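Local coordinates for beta-lactamase (Sebaldella termitidis, PDB 6N1N), which probably hydrolyses the amide bond of beta-lactam antibiotics to give substituted beta-amino acids, as a serine-dependent class D enzyme that contributes to antibiotic resistance, at residues E122-G126 with E149-F153; L154-Y158 with V213-A217; A73-D77 with W102-G107; L59-E63 with M163-T168. All coordinates share one frame; numbering follows the deposited sequence. Where two conformers were deposited one is given.

The contacts tie helices of the transpeptidase-like fold to one another and to its central sheet. Contacts 1 and 2, centres about 10 Å apart, use successive parts of helix 147-159: contact 1 meets the loop after helix 113-122, contact 2 strand 212-222. Contact 4, its centre about 16 Å from that of contact 1, joins helix 56-63 to the start of helix 166-175; the centre of contact 3 is about 19 Å from that of contact 4 and about 28 Å from that of contact 2. Along the chain contacts 3 and 1 fall inside the loop closed by contact 4; contacts 4 and 2 interleave. Phe61 touches contact 3 and Leu59 contacts 1 and 2, so helix 56-63 links all four.

Contact 1 of 4, residues E122-G126 with E149-F153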
# COMPACT_ATOMS: atom_id res chain seq x y z
N GLU A 122 8.38 -7.93 -12.75
CA GLU A 122 7.98 -9.12 -12.01
C GLU A 122 6.70 -8.89 -11.24
O GLU A 122 5.81 -9.76 -11.19
CB GLU A 122 9.14 -9.51 -11.08
CG GLU A 122 8.91 -10.66 -10.10
CD GLU A 122 8.95 -12.01 -10.75
OE1 GLU A 122 9.24 -12.08 -11.97
OE2 GLU A 122 8.70 -13.02 -10.06
N PHE A 123 6.56 -7.70 -10.65
CA PHE A 123 5.43 -7.35 -9.80
C PHE A 123 4.22 -6.83 -10.57
O PHE A 123 3.18 -6.56 -9.95
CB PHE A 123 5.86 -6.26 -8.79
CG PHE A 123 6.83 -6.72 -7.74
CD1 PHE A 123 7.15 -8.06 -7.58
CD2 PHE A 123 7.44 -5.79 -6.92
CE1 PHE A 123 8.05 -8.46 -6.59
CE2 PHE A 123 8.34 -6.19 -5.95
CZ PHE A 123 8.63 -7.53 -5.80
N ASN A 124 4.33 -6.66 -11.90
CA ASN A 124 3.26 -6.05 -12.69
C ASN A 124 2.79 -4.74 -12.05
O ASN A 124 1.61 -4.50 -11.83
CB ASN A 124 2.08 -7.02 -12.85
CG ASN A 124 2.51 -8.39 -13.29
OD1 ASN A 124 2.98 -8.55 -14.42
ND2 ASN A 124 2.37 -9.37 -12.40
N TYR A 125 3.76 -3.89 -11.72
CA TYR A 125 3.49 -2.78 -10.81
C TYR A 125 3.15 -1.55 -11.63
O TYR A 125 3.98 -0.67 -11.89
CB TYR A 125 4.66 -2.55 -9.88
CG TYR A 125 4.24 -1.78 -8.63
CD1 TYR A 125 3.74 -2.45 -7.51
CD2 TYR A 125 4.25 -0.40 -8.60
CE1 TYR A 125 3.33 -1.76 -6.37
CE2 TYR A 125 3.84 0.31 -7.46
CZ TYR A 125 3.40 -0.38 -6.35
OH TYR A 125 2.97 0.30 -5.24
N GLY A 126 1.88 -1.48 -12.02
CA GLY A 126 1.37 -0.27 -12.65
C GLY A 126 2.02 -0.00 -13.99
O GLY A 126 2.26 -0.92 -14.79
N GLU A 149 -4.61 -2.91 -9.83
CA GLU A 149 -3.24 -3.38 -9.92
C GLU A 149 -2.58 -3.53 -8.56
O GLU A 149 -1.75 -4.43 -8.37
CB GLU A 149 -2.43 -2.41 -10.80
CG GLU A 149 -2.84 -2.42 -12.24
CD GLU A 149 -2.14 -1.37 -13.07
OE1 GLU A 149 -1.98 -0.23 -12.59
OE2 GLU A 149 -1.74 -1.69 -14.20
N GLN A 150 -2.93 -2.66 -7.60
CA GLN A 150 -2.45 -2.86 -6.24
C GLN A 150 -2.91 -4.22 -5.72
O GLN A 150 -2.13 -4.98 -5.15
CB GLN A 150 -2.97 -1.77 -5.29
CG GLN A 150 -2.38 -0.40 -5.51
CD GLN A 150 -1.21 -0.10 -4.61
OE1 GLN A 150 -0.52 -0.99 -4.10
NE2 GLN A 150 -0.97 1.19 -4.42
N ILE A 151 -4.19 -4.52 -5.92
CA ILE A 151 -4.75 -5.77 -5.42
C ILE A 151 -4.10 -6.96 -6.13
O ILE A 151 -3.77 -7.97 -5.49
CB ILE A 151 -6.27 -5.77 -5.58
CG1 ILE A 151 -6.89 -4.84 -4.50
CG2 ILE A 151 -6.83 -7.19 -5.50
CD1 ILE A 151 -8.34 -4.51 -4.70
N ASP A 152 -3.92 -6.88 -7.44
CA ASP A 152 -3.35 -8.03 -8.13
C ASP A 152 -1.93 -8.29 -7.64
O ASP A 152 -1.55 -9.45 -7.44
CB ASP A 152 -3.42 -7.82 -9.64
CG ASP A 152 -4.80 -8.26 -10.22
OD1 ASP A 152 -5.35 -9.31 -9.78
OD2 ASP A 152 -5.37 -7.55 -11.06
N PHE A 153 -1.18 -7.23 -7.35
CA PHE A 153 0.16 -7.36 -6.78
C PHE A 153 0.10 -7.99 -5.39
O PHE A 153 0.90 -8.89 -5.07
CB PHE A 153 0.83 -5.98 -6.75
CG PHE A 153 1.95 -5.88 -5.74
CD1 PHE A 153 3.19 -6.42 -6.00
CD2 PHE A 153 1.74 -5.26 -4.53
CE1 PHE A 153 4.20 -6.34 -5.05
CE2 PHE A 153 2.73 -5.18 -3.59
CZ PHE A 153 3.96 -5.71 -3.83
O HOH W 1 -0.30 -5.82 -10.42
O HOH W 2 2.04 -1.20 -3.24
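Phe153 receives two aromatic side chains from the loop 122-126. Tyr125 turns its ring edge to the Phe153 face in a T-shaped pair, planes at 84° and centroids 5.5 Å apart. Phe123 lies beside Phe153 and points the same way; Phe153 CE1 sits over the Phe123 face, 3.8 Å from Phe123 CD2, with the planes inclined at 56°. At the far end of the loop, Glu149 stretches beyond CG until OE1 rests 3.4 Å from Gly126 CA. Tyr125-Gly126 begins the Tyr-Gly-Asn sequence that marks class D beta-lactamases, and the predicted nucleophile Ser51 lies about 9 Å from the Tyr125 side chain. No direct hydrogen bond crosses here; two waters do the work. One donates both to Asn124 O (2.7 Å) and to Glu149 O (2.9 Å), joining loop and helix backbones. The other, in the plane of the Tyr125 ring, accepts from Tyr125 OH (2.7 Å) and donates to Gln150 OE1 (2.7 Å). Gln150 bends at chi2 (-95°), which brings its amide to this water, and its NE2 bonds Thr52 OG1, next to Ser51 in sequence. Glu149 is fixed by a salt bridge from OE2 to Arg46 and a bond from Ser146 N to OE1. Further out, Pro56 and Leu59 of helix 56-63 pack on Phe123, and Phe53 meets Tyr125 edge-to-face.

Contact 2 of 4, residues L154-Y158 with V213-A217; sequences LINLY and VYFFA
Phe215 turns one ring face to Ile155, whose CG1 stands 3.7 Å from the ring centroid and only 7° off the ring normal, a well-centred CH-pi contact. This is helix-on-sheet packing in the penicillin-recognising serine enzyme fold: helix 147-159 lies against the central mixed sheet, and Phe215 extends toward it from strand 212-222. The short segments run roughly antiparallel, at 145°, with their axes 9.9 Å apart at closest approach, and the gap is filled by side chains without any hydrogen bond between them. Phe215 fits among Leu154, Ile155 and, one turn on, Tyr158. On one flank its CD1 lies 3.8 Å from Leu154 CB, and its CE1 approaches Leu154 O obliquely at 3.4 Å; that carbonyl also accepts the ordinary helical bond from Tyr158 N. At the tip of the ring, Phe215 CZ comes within 3.6 Å of Tyr158 CB, which lies at the edge and near the ring plane. The Phe215 edge is thereby directed at the Tyr158 face in an offset edge-to-face pair. Tyr158 has CG anti to its own N (chi1 176°), which carries the ring past Phe215 to Val213. Tyr206 of the adjoining strand and Tyr30 meet Tyr158 edge-to-face, widening the aromatic layer. The neighbouring Phe216 heads away from this helix and packs on Phe243 of helix 228-245. At the Val213 end, Val213 CG2 meets the phenol end of Tyr158 obliquely, 3.6 Å from Tyr158 CZ and 3.4 Å from Tyr158 OH.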
# COMPACT_ATOMS: atom_id res chain seq x y z
N LEU A 154 -0.86 -7.57 -4.58
CA LEU A 154 -0.98 -8.10 -3.23
C LEU A 154 -1.41 -9.57 -3.23
O LEU A 154 -0.96 -10.32 -2.38
CB LEU A 154 -1.96 -7.26 -2.42
CG LEU A 154 -1.48 -5.85 -2.08
CD1 LEU A 154 -2.63 -4.96 -1.69
CD2 LEU A 154 -0.44 -5.89 -0.97
N ILE A 155 -2.27 -9.98 -4.18
CA ILE A 155 -2.64 -11.39 -4.29
C ILE A 155 -1.42 -12.24 -4.62
O ILE A 155 -1.21 -13.33 -4.05
CB ILE A 155 -3.75 -11.58 -5.35
CG1 ILE A 155 -5.05 -10.91 -4.93
CG2 ILE A 155 -4.01 -13.06 -5.60
CD1 ILE A 155 -6.05 -10.76 -6.05
N ASN A 156 -0.63 -11.79 -5.59
CA ASN A 156 0.59 -12.49 -5.94
C ASN A 156 1.57 -12.54 -4.76
O ASN A 156 2.30 -13.52 -4.61
CB ASN A 156 1.24 -11.83 -7.16
CG ASN A 156 0.59 -12.26 -8.45
OD1 ASN A 156 0.26 -13.43 -8.62
ND2 ASN A 156 0.37 -11.32 -9.35
N LEU A 157 1.65 -11.48 -3.96
CA LEU A 157 2.46 -11.53 -2.75
C LEU A 157 1.94 -12.59 -1.78
O LEU A 157 2.71 -13.45 -1.30
CB LEU A 157 2.49 -10.12 -2.10
CG LEU A 157 3.44 -9.79 -0.95
CD1 LEU A 157 3.38 -8.28 -0.55
CD2 LEU A 157 3.19 -10.63 0.27
N TYR A 158 0.64 -12.56 -1.51
CA TYR A 158 0.03 -13.54 -0.63
C TYR A 158 0.27 -14.97 -1.10
O TYR A 158 0.58 -15.85 -0.29
CB TYR A 158 -1.46 -13.24 -0.50
CG TYR A 158 -2.21 -14.27 0.32
CD1 TYR A 158 -2.10 -14.29 1.70
CD2 TYR A 158 -3.00 -15.23 -0.28
CE1 TYR A 158 -2.77 -15.23 2.47
CE2 TYR A 158 -3.67 -16.17 0.45
CZ TYR A 158 -3.56 -16.16 1.84
OH TYR A 158 -4.24 -17.12 2.57
N VAL A 213 -9.64 -14.43 2.88
CA VAL A 213 -8.75 -13.28 2.75
C VAL A 213 -9.47 -12.25 1.87
O VAL A 213 -9.97 -12.59 0.80
CB VAL A 213 -7.40 -13.61 2.11
CG1 VAL A 213 -6.43 -12.43 2.25
CG2 VAL A 213 -6.80 -14.82 2.74
N TYR A 214 -9.46 -11.00 2.30
CA TYR A 214 -10.04 -9.90 1.54
C TYR A 214 -8.93 -8.89 1.23
O TYR A 214 -8.40 -8.23 2.13
CB TYR A 214 -11.19 -9.24 2.30
CG TYR A 214 -12.27 -10.22 2.66
CD1 TYR A 214 -13.37 -10.45 1.82
CD2 TYR A 214 -12.18 -10.99 3.82
CE1 TYR A 214 -14.32 -11.37 2.14
CE2 TYR A 214 -13.14 -11.92 4.14
CZ TYR A 214 -14.20 -12.11 3.31
OH TYR A 214 -15.16 -13.02 3.67
N PHE A 215 -8.58 -8.79 -0.05
CA PHE A 215 -7.63 -7.79 -0.52
C PHE A 215 -8.35 -6.48 -0.76
O PHE A 215 -9.50 -6.47 -1.19
CB PHE A 215 -6.96 -8.29 -1.79
CG PHE A 215 -6.16 -9.55 -1.58
CD1 PHE A 215 -4.83 -9.48 -1.27
CD2 PHE A 215 -6.77 -10.79 -1.58
CE1 PHE A 215 -4.11 -10.62 -1.01
CE2 PHE A 215 -6.05 -11.93 -1.33
CZ PHE A 215 -4.72 -11.86 -1.05
N PHE A 216 -7.68 -5.36 -0.45
CA PHE A 216 -8.37 -4.08 -0.55
C PHE A 216 -7.46 -2.96 -1.04
O PHE A 216 -6.26 -2.96 -0.82
CB PHE A 216 -9.01 -3.65 0.79
CG PHE A 216 -8.03 -3.43 1.90
CD1 PHE A 216 -7.49 -2.18 2.15
CD2 PHE A 216 -7.66 -4.47 2.71
CE1 PHE A 216 -6.57 -1.99 3.18
CE2 PHE A 216 -6.76 -4.29 3.74
CZ PHE A 216 -6.21 -3.04 3.96
N ALA A 217 -8.07 -2.01 -1.73
CA ALA A 217 -7.37 -0.79 -2.11
C ALA A 217 -8.40 0.33 -2.02
O ALA A 217 -9.35 0.38 -2.79
CB ALA A 217 -6.77 -0.88 -3.52

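Contact 3 of 4, residues A73-D77 with W102-G107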
# COMPACT_ATOMS: atom_id res chain seq x y z
N ALA A 73 19.71 -2.11 11.66
CA ALA A 73 19.46 -0.68 11.56
C ALA A 73 20.26 -0.06 10.43
O ALA A 73 21.36 -0.51 10.09
CB ALA A 73 19.79 0.03 12.87
N MSE A 74 19.67 0.94 9.83
CA MSE A 74 20.34 1.84 8.91
C MSE A 74 20.69 3.12 9.69
O MSE A 74 19.92 3.54 10.56
CB MSE A 74 19.43 2.12 7.73
CG MSE A 74 20.12 2.21 6.44
SE MSE A 74 18.80 2.85 5.18
CE MSE A 74 18.31 1.12 4.43
N GLU A 75 21.84 3.73 9.40
CA GLU A 75 22.33 4.86 10.17
C GLU A 75 21.64 6.16 9.78
O GLU A 75 21.60 6.53 8.60
CB GLU A 75 23.85 5.00 9.99
CG GLU A 75 24.44 6.20 10.74
CD GLU A 75 25.93 6.38 10.49
OE1 GLU A 75 26.37 6.25 9.33
OE2 GLU A 75 26.66 6.66 11.47
N TRP A 76 21.10 6.84 10.78
CA TRP A 76 20.46 8.14 10.62
C TRP A 76 21.53 9.21 10.42
O TRP A 76 22.57 9.19 11.08
CB TRP A 76 19.62 8.44 11.86
CG TRP A 76 19.08 9.83 11.99
CD1 TRP A 76 18.34 10.53 11.08
CD2 TRP A 76 19.19 10.68 13.14
NE1 TRP A 76 18.01 11.77 11.59
CE2 TRP A 76 18.52 11.88 12.85
CE3 TRP A 76 19.81 10.54 14.39
CZ2 TRP A 76 18.44 12.93 13.76
CZ3 TRP A 76 19.74 11.58 15.28
CH2 TRP A 76 19.07 12.76 14.96
N ASP A 77 21.29 10.13 9.48
CA ASP A 77 22.27 11.18 9.20
C ASP A 77 22.29 12.28 10.25
O ASP A 77 23.04 13.25 10.08
CB ASP A 77 22.03 11.77 7.81
CG ASP A 77 20.61 12.26 7.61
OD1 ASP A 77 19.91 12.47 8.63
OD2 ASP A 77 20.20 12.42 6.43
N TRP A 102 13.17 8.66 4.59
CA TRP A 102 14.62 8.73 4.45
C TRP A 102 15.26 7.35 4.36
O TRP A 102 16.24 7.16 3.62
CB TRP A 102 15.26 9.55 5.58
CG TRP A 102 15.37 8.92 7.00
CD1 TRP A 102 14.58 9.23 8.09
CD2 TRP A 102 16.31 7.94 7.47
NE1 TRP A 102 14.98 8.51 9.19
CE2 TRP A 102 16.04 7.71 8.83
CE3 TRP A 102 17.37 7.25 6.87
CZ2 TRP A 102 16.78 6.81 9.60
CZ3 TRP A 102 18.09 6.36 7.62
CH2 TRP A 102 17.79 6.14 8.97
N PHE A 103 14.71 6.37 5.09
CA PHE A 103 15.26 5.02 5.10
C PHE A 103 15.11 4.38 3.73
O PHE A 103 16.06 3.77 3.21
CB PHE A 103 14.56 4.22 6.20
CG PHE A 103 14.89 2.74 6.25
CD1 PHE A 103 15.68 2.24 7.28
CD2 PHE A 103 14.34 1.84 5.35
CE1 PHE A 103 15.93 0.89 7.39
CE2 PHE A 103 14.61 0.47 5.44
CZ PHE A 103 15.40 0.01 6.45
N TYR A 104 13.94 4.53 3.11
CA TYR A 104 13.73 3.96 1.79
C TYR A 104 14.51 4.70 0.71
O TYR A 104 15.02 4.07 -0.22
CB TYR A 104 12.24 3.89 1.51
CG TYR A 104 11.59 2.80 2.33
CD1 TYR A 104 11.57 1.48 1.89
CD2 TYR A 104 11.02 3.07 3.57
CE1 TYR A 104 10.99 0.45 2.66
CE2 TYR A 104 10.44 2.07 4.34
CZ TYR A 104 10.42 0.76 3.88
OH TYR A 104 9.84 -0.23 4.65
N MSE A 105 14.59 6.03 0.79
CA MSE A 105 15.43 6.80 -0.14
C MSE A 105 16.90 6.38 -0.05
O MSE A 105 17.58 6.22 -1.07
CB MSE A 105 15.29 8.30 0.12
CG MSE A 105 13.88 8.81 -0.11
SE MSE A 105 13.76 10.77 0.10
CE MSE A 105 14.25 10.95 1.95
N LYS A 106 17.39 6.18 1.18
CA LYS A 106 18.78 5.78 1.37
C LYS A 106 19.01 4.37 0.83
O LYS A 106 20.00 4.13 0.13
CB LYS A 106 19.14 5.87 2.85
CG LYS A 106 20.59 5.51 3.18
CD LYS A 106 20.86 5.72 4.67
CE LYS A 106 22.28 5.31 5.07
NZ LYS A 106 23.26 6.36 4.73
N GLY A 107 18.09 3.45 1.12
CA GLY A 107 18.23 2.09 0.62
C GLY A 107 18.13 2.01 -0.89
O GLY A 107 18.82 1.20 -1.52
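Met74 and Trp76 pack on helix 101-108 in the helical region of the class D fold; segment 102-107 directly follows a Ser-Ala-Leu sequence that probably corresponds to the Ser-x-Val motif of class D enzymes. Met74, a selenomethionine in this crystal, does most of the touching. Its CE methyl stands over the centre of the Phe103 ring, 3.7 Å from the centroid and 11° off the normal, while SE lies over the same face at 4.1 Å from that centroid. The bend at chi3 (-98°) turns the methyl onto the ring. Met74 SE also lies 3.5 Å from Phe103 O. Lys106 runs past Met74 in the opposite direction: its aliphatic chain lies alongside the selenoether, with CD 3.6 Å from Met74 SE. Met74 CE also reaches the helix backbone, 3.9 Å from Gly107 CA. The second point of attachment is Trp102, whose outer benzo edge meets the loop backbone; Met74 O lies in the plane of this ring, 3.7 Å from Trp102 CH2, and Glu75 O approaches Trp102 CZ3 obliquely. Trp76 CD1 lies over one face of Trp102 toward the rim, the five-membered rings inclined obliquely at 44°. Both indole N-H groups are spoken for, Trp102 NE1 by Trp86 O and Trp76 NE1 by Ile79 O. Leu92 and Ala95 of helix 92-98 and Phe61 of helix 56-63 also pack on Phe103. The arrangement is a Met-aromatic contact that closes an extended loop over a helix of the helical domain.

Contact 4 of 4, residues L59-E63 with M163-T168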
# COMPACT_ATOMS: atom_id res chain seq x y z
N LEU A 59 10.07 -5.78 0.07
CA LEU A 59 10.45 -7.04 -0.58
C LEU A 59 11.77 -6.88 -1.30
O LEU A 59 12.66 -7.74 -1.22
CB LEU A 59 9.39 -7.50 -1.58
CG LEU A 59 7.98 -7.85 -1.06
CD1 LEU A 59 7.04 -7.97 -2.24
CD2 LEU A 59 7.98 -9.13 -0.26
N ILE A 60 11.92 -5.77 -2.03
CA ILE A 60 13.11 -5.57 -2.85
C ILE A 60 14.33 -5.40 -1.95
O ILE A 60 15.39 -5.97 -2.22
CB ILE A 60 12.92 -4.37 -3.80
CG1 ILE A 60 11.85 -4.68 -4.85
CG2 ILE A 60 14.22 -4.01 -4.50
CD1 ILE A 60 11.39 -3.49 -5.68
N PHE A 61 14.22 -4.59 -0.89
CA PHE A 61 15.35 -4.38 0.02
C PHE A 61 15.88 -5.71 0.58
O PHE A 61 17.10 -5.92 0.64
CB PHE A 61 14.95 -3.46 1.18
CG PHE A 61 14.99 -1.98 0.86
CD1 PHE A 61 14.96 -1.50 -0.43
CD2 PHE A 61 15.04 -1.07 1.90
CE1 PHE A 61 14.99 -0.15 -0.69
CE2 PHE A 61 15.08 0.29 1.65
CZ PHE A 61 15.06 0.74 0.36
N LEU A 62 14.99 -6.61 1.00
CA LEU A 62 15.45 -7.88 1.54
C LEU A 62 16.02 -8.77 0.46
O LEU A 62 17.08 -9.37 0.65
CB LEU A 62 14.30 -8.57 2.28
CG LEU A 62 13.91 -7.81 3.54
CD1 LEU A 62 12.53 -8.21 3.96
CD2 LEU A 62 14.91 -8.07 4.68
N GLU A 63 15.32 -8.90 -0.67
CA GLU A 63 15.81 -9.81 -1.71
C GLU A 63 17.17 -9.37 -2.25
O GLU A 63 18.03 -10.22 -2.55
CB GLU A 63 14.79 -9.92 -2.83
CG GLU A 63 15.03 -11.11 -3.80
CD GLU A 63 14.84 -12.46 -3.15
OE1 GLU A 63 14.23 -12.52 -2.06
OE2 GLU A 63 15.27 -13.48 -3.74
N MSE A 163 9.32 -14.50 -7.76
CA MSE A 163 10.56 -15.21 -7.49
C MSE A 163 11.37 -14.47 -6.42
O MSE A 163 12.29 -13.70 -6.72
CB MSE A 163 11.37 -15.40 -8.78
CG MSE A 163 10.63 -16.23 -9.83
SE MSE A 163 10.14 -18.03 -9.22
CE MSE A 163 11.93 -18.63 -8.71
N LEU A 164 10.99 -14.70 -5.17
CA LEU A 164 11.66 -14.14 -4.01
C LEU A 164 11.92 -15.28 -3.05
O LEU A 164 11.24 -16.30 -3.10
CB LEU A 164 10.81 -13.07 -3.30
CG LEU A 164 10.23 -11.99 -4.21
CD1 LEU A 164 9.15 -11.19 -3.48
CD2 LEU A 164 11.32 -11.08 -4.73
N SER A 165 12.85 -15.08 -2.13
CA SER A 165 13.18 -16.12 -1.18
C SER A 165 12.13 -16.27 -0.07
O SER A 165 11.35 -15.36 0.22
CB SER A 165 14.54 -15.84 -0.53
OG SER A 165 14.42 -14.76 0.38
N GLU A 166 12.12 -17.45 0.55
CA GLU A 166 11.18 -17.70 1.64
C GLU A 166 11.33 -16.69 2.77
O GLU A 166 10.34 -16.25 3.36
CB GLU A 166 11.37 -19.12 2.17
CG GLU A 166 10.97 -20.22 1.20
CD GLU A 166 11.34 -21.60 1.71
OE1 GLU A 166 11.35 -22.56 0.90
OE2 GLU A 166 11.63 -21.74 2.92
N LYS A 167 12.57 -16.32 3.08
CA LYS A 167 12.84 -15.37 4.16
C LYS A 167 12.29 -13.99 3.82
O LYS A 167 11.73 -13.31 4.69
CB LYS A 167 14.34 -15.32 4.41
CG LYS A 167 14.85 -14.18 5.31
CD LYS A 167 16.39 -14.15 5.34
CE LYS A 167 16.97 -13.02 6.20
NZ LYS A 167 16.83 -13.24 7.67
N THR A 168 12.43 -13.55 2.58
CA THR A 168 11.88 -12.27 2.18
C THR A 168 10.38 -12.21 2.39
O THR A 168 9.85 -11.25 2.96
CB THR A 168 12.22 -12.03 0.71
OG1 THR A 168 13.64 -11.92 0.60
CG2 THR A 168 11.56 -10.81 0.19
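Glu63 and Thr168 cross at about a right angle, and their polar ends meet at a single oxygen. Thr168 OG1 donates to Glu63 OE1 over 2.8 Å, approaching nearly along the C-O axis. The same oxygen takes Ser165 N at 2.9 Å in an almost straight bond (178°), on the syn side of the carboxylate and 30° out of its plane. Two firm bonds thus grip OE1, and Ser165 OG stands at a weaker 3.3 Å from Glu63 OE1. The glutamate gets there by bending: CG points opposite the backbone N, then chi2 (67°) folds the carboxylate over toward the start of helix 166-175. Leu164 crosses Glu63 obliquely, its CD2 lying 3.8 Å from Glu63 CG, which keeps the aliphatic part of the acid against an apolar neighbour. The other branch of Leu164 goes to Leu59, which it crosses at about a right angle, with Leu164 CD1 4.0 Å from Leu59 CD2. Thr168 is used on two sides: while OG1 serves the carboxylate, its methyl CG2 faces helix 56-63 at 3.6 Å from Leu59 O. Leu62 packs beside Thr168 OG1 and on Ile171 and Val172. Before the helix, Met163 N is held by Glu122 OE2 from the end of helix 113-122. Ser165 is the N-cap residue, so the positive end of the helix dipole probably favours an ionised Glu63; a carboxylate from one helix set at the N-terminus of another is a familiar form of helix-end stabilisation.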